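Local coordinates for ferritin heavy chain (Trichoplusia ni, PDB 1Z6O), which oxidises ferrous iron at a ferroxidase centre and, assembled with light chains into a secreted 24-subunit shell, stores it as ferric hydroxide, at residues Val33-Gln38 / Ser65-His70. Residues are numbered along the deposited sequence; the frame is centred on the assembly and turned at random.
With FE (Fe (III) ion), chain B.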
# COMPACT_ATOMS: atom_id res chain seq x y z
N VAL M 33 -15.80 -27.41 42.42
CA VAL M 33 -14.43 -27.29 42.92
C VAL M 33 -13.83 -28.68 43.13
O VAL M 33 -12.68 -28.92 42.76
CB VAL M 33 -14.39 -26.46 44.24
CG1 VAL M 33 -13.01 -26.56 44.92
CG2 VAL M 33 -14.69 -24.99 43.92
N GLY M 34 -14.62 -29.59 43.69
CA GLY M 34 -14.14 -30.96 43.88
C GLY M 34 -13.76 -31.58 42.54
O GLY M 34 -12.76 -32.30 42.44
N ALA M 35 -14.56 -31.33 41.51
CA ALA M 35 -14.25 -31.87 40.19
C ALA M 35 -12.94 -31.24 39.67
O ALA M 35 -12.13 -31.95 39.08
CB ALA M 35 -15.40 -31.60 39.21
N SER M 36 -12.73 -29.94 39.89
CA SER M 36 -11.49 -29.32 39.41
C SER M 36 -10.28 -29.99 40.06
O SER M 36 -9.28 -30.22 39.39
CB SER M 36 -11.43 -27.79 39.66
OG SER M 36 -11.14 -27.46 41.02
N LEU M 37 -10.39 -30.32 41.35
CA LEU M 37 -9.27 -30.96 42.05
C LEU M 37 -9.02 -32.38 41.55
O LEU M 37 -7.87 -32.82 41.46
CB LEU M 37 -9.52 -30.98 43.56
CG LEU M 37 -9.85 -29.61 44.18
CD1 LEU M 37 -10.09 -29.75 45.67
CD2 LEU M 37 -8.71 -28.66 43.92
N GLN M 38 -10.09 -33.10 41.23
CA GLN M 38 -9.91 -34.47 40.74
C GLN M 38 -9.26 -34.44 39.35
O GLN M 38 -8.45 -35.31 39.03
CB GLN M 38 -11.26 -35.21 40.71
CG GLN M 38 -11.14 -36.67 40.24
CD GLN M 38 -10.25 -37.50 41.15
OE1 GLN M 38 -10.70 -38.05 42.14
NE2 GLN M 38 -8.96 -37.59 40.81
N SER M 65 -9.24 -26.50 34.86
CA SER M 65 -9.46 -25.05 34.79
C SER M 65 -10.90 -24.72 34.41
O SER M 65 -11.47 -23.74 34.88
CB SER M 65 -8.48 -24.42 33.79
OG SER M 65 -7.16 -24.50 34.31
N GLU M 66 -11.49 -25.55 33.55
CA GLU M 66 -12.87 -25.33 33.15
C GLU M 66 -13.82 -25.53 34.35
O GLU M 66 -14.78 -24.78 34.52
CB GLU M 66 -13.25 -26.30 32.02
CG GLU M 66 -14.58 -25.99 31.37
CD GLU M 66 -14.52 -24.77 30.45
OE1 GLU M 66 -14.13 -23.67 30.91
OE2 GLU M 66 -14.86 -24.91 29.25
N GLU M 67 -13.57 -26.54 35.18
CA GLU M 67 -14.44 -26.76 36.35
C GLU M 67 -14.32 -25.59 37.32
O GLU M 67 -15.29 -25.20 37.98
CB GLU M 67 -14.10 -28.08 37.07
CG GLU M 67 -14.42 -29.36 36.26
CD GLU M 67 -15.88 -29.43 35.77
OE1 GLU M 67 -16.77 -28.90 36.47
OE2 GLU M 67 -16.13 -30.02 34.69
N ARG M 68 -13.11 -25.04 37.44
CA ARG M 68 -12.92 -23.88 38.31
C ARG M 68 -13.76 -22.73 37.75
O ARG M 68 -14.38 -21.97 38.51
CB ARG M 68 -11.43 -23.50 38.35
CG ARG M 68 -11.12 -22.17 39.06
CD ARG M 68 -9.59 -22.03 39.24
NE ARG M 68 -9.21 -20.74 39.83
CZ ARG M 68 -9.00 -19.62 39.14
NH1 ARG M 68 -8.66 -18.50 39.77
NH2 ARG M 68 -9.12 -19.63 37.81
N GLU M 69 -13.79 -22.58 36.43
CA GLU M 69 -14.61 -21.52 35.82
C GLU M 69 -16.11 -21.77 36.10
O GLU M 69 -16.87 -20.83 36.29
CB GLU M 69 -14.41 -21.44 34.30
CG GLU M 69 -13.02 -20.99 33.84
CD GLU M 69 -12.66 -19.58 34.30
OE1 GLU M 69 -13.55 -18.69 34.29
OE2 GLU M 69 -11.48 -19.35 34.67
N HIS M 70 -16.54 -23.04 36.10
CA HIS M 70 -17.95 -23.35 36.38
C HIS M 70 -18.29 -22.90 37.80
O HIS M 70 -19.36 -22.34 38.04
CB HIS M 70 -18.23 -24.86 36.28
CG HIS M 70 -18.15 -25.40 34.88
ND1 HIS M 70 -18.22 -26.75 34.60
CD2 HIS M 70 -17.98 -24.77 33.69
CE1 HIS M 70 -18.10 -26.93 33.30
NE2 HIS M 70 -17.96 -25.74 32.72
FE FE B . -18.64 -28.28 35.87
O HOH W 1 -18.81 -30.01 34.79
O HOH W 2 -20.67 -27.99 35.77
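At the ferroxidase site of the ferritin four-helix bundle, A35 and S36 of helix 19-47 pack against the iron ligand E67 of helix 54-80. The axes of the two segments run antiparallel (170°) and approach to 7.8 Å. Backbone meets side chain here: E67 CB lies 3.6 Å from S36 N and 3.7 Å from S36 CB. The small A35 methyl touches the next carbon out, with its CB 3.8 Å from E67 CG. With CG anti to the carbonyl carbon and the E67 chain bent at chi2 (-54°), OE1 reaches the iron(III) at 2.1 Å. H70, one helical turn on, binds the same ion through ND1 at 2.0 Å, while a water bound to the iron probably donates a hydrogen bond to E67 OE2. E32, just before 33-38, completes the site, and E116 of helix 105-132 sets another carboxylate beside E67 OE2, consistent with the second iron position inferred there. S36 OG turns back to V33 O, 2.7 Å away on a carbonyl lone pair. On the face met by the ferritin light chain, S36 OG also hydrogen-bonds Y53 OH and R68 NH1 forms a salt bridge with D81, both of that chain; inside the bundle, M115 of helix 105-132 packs on A35.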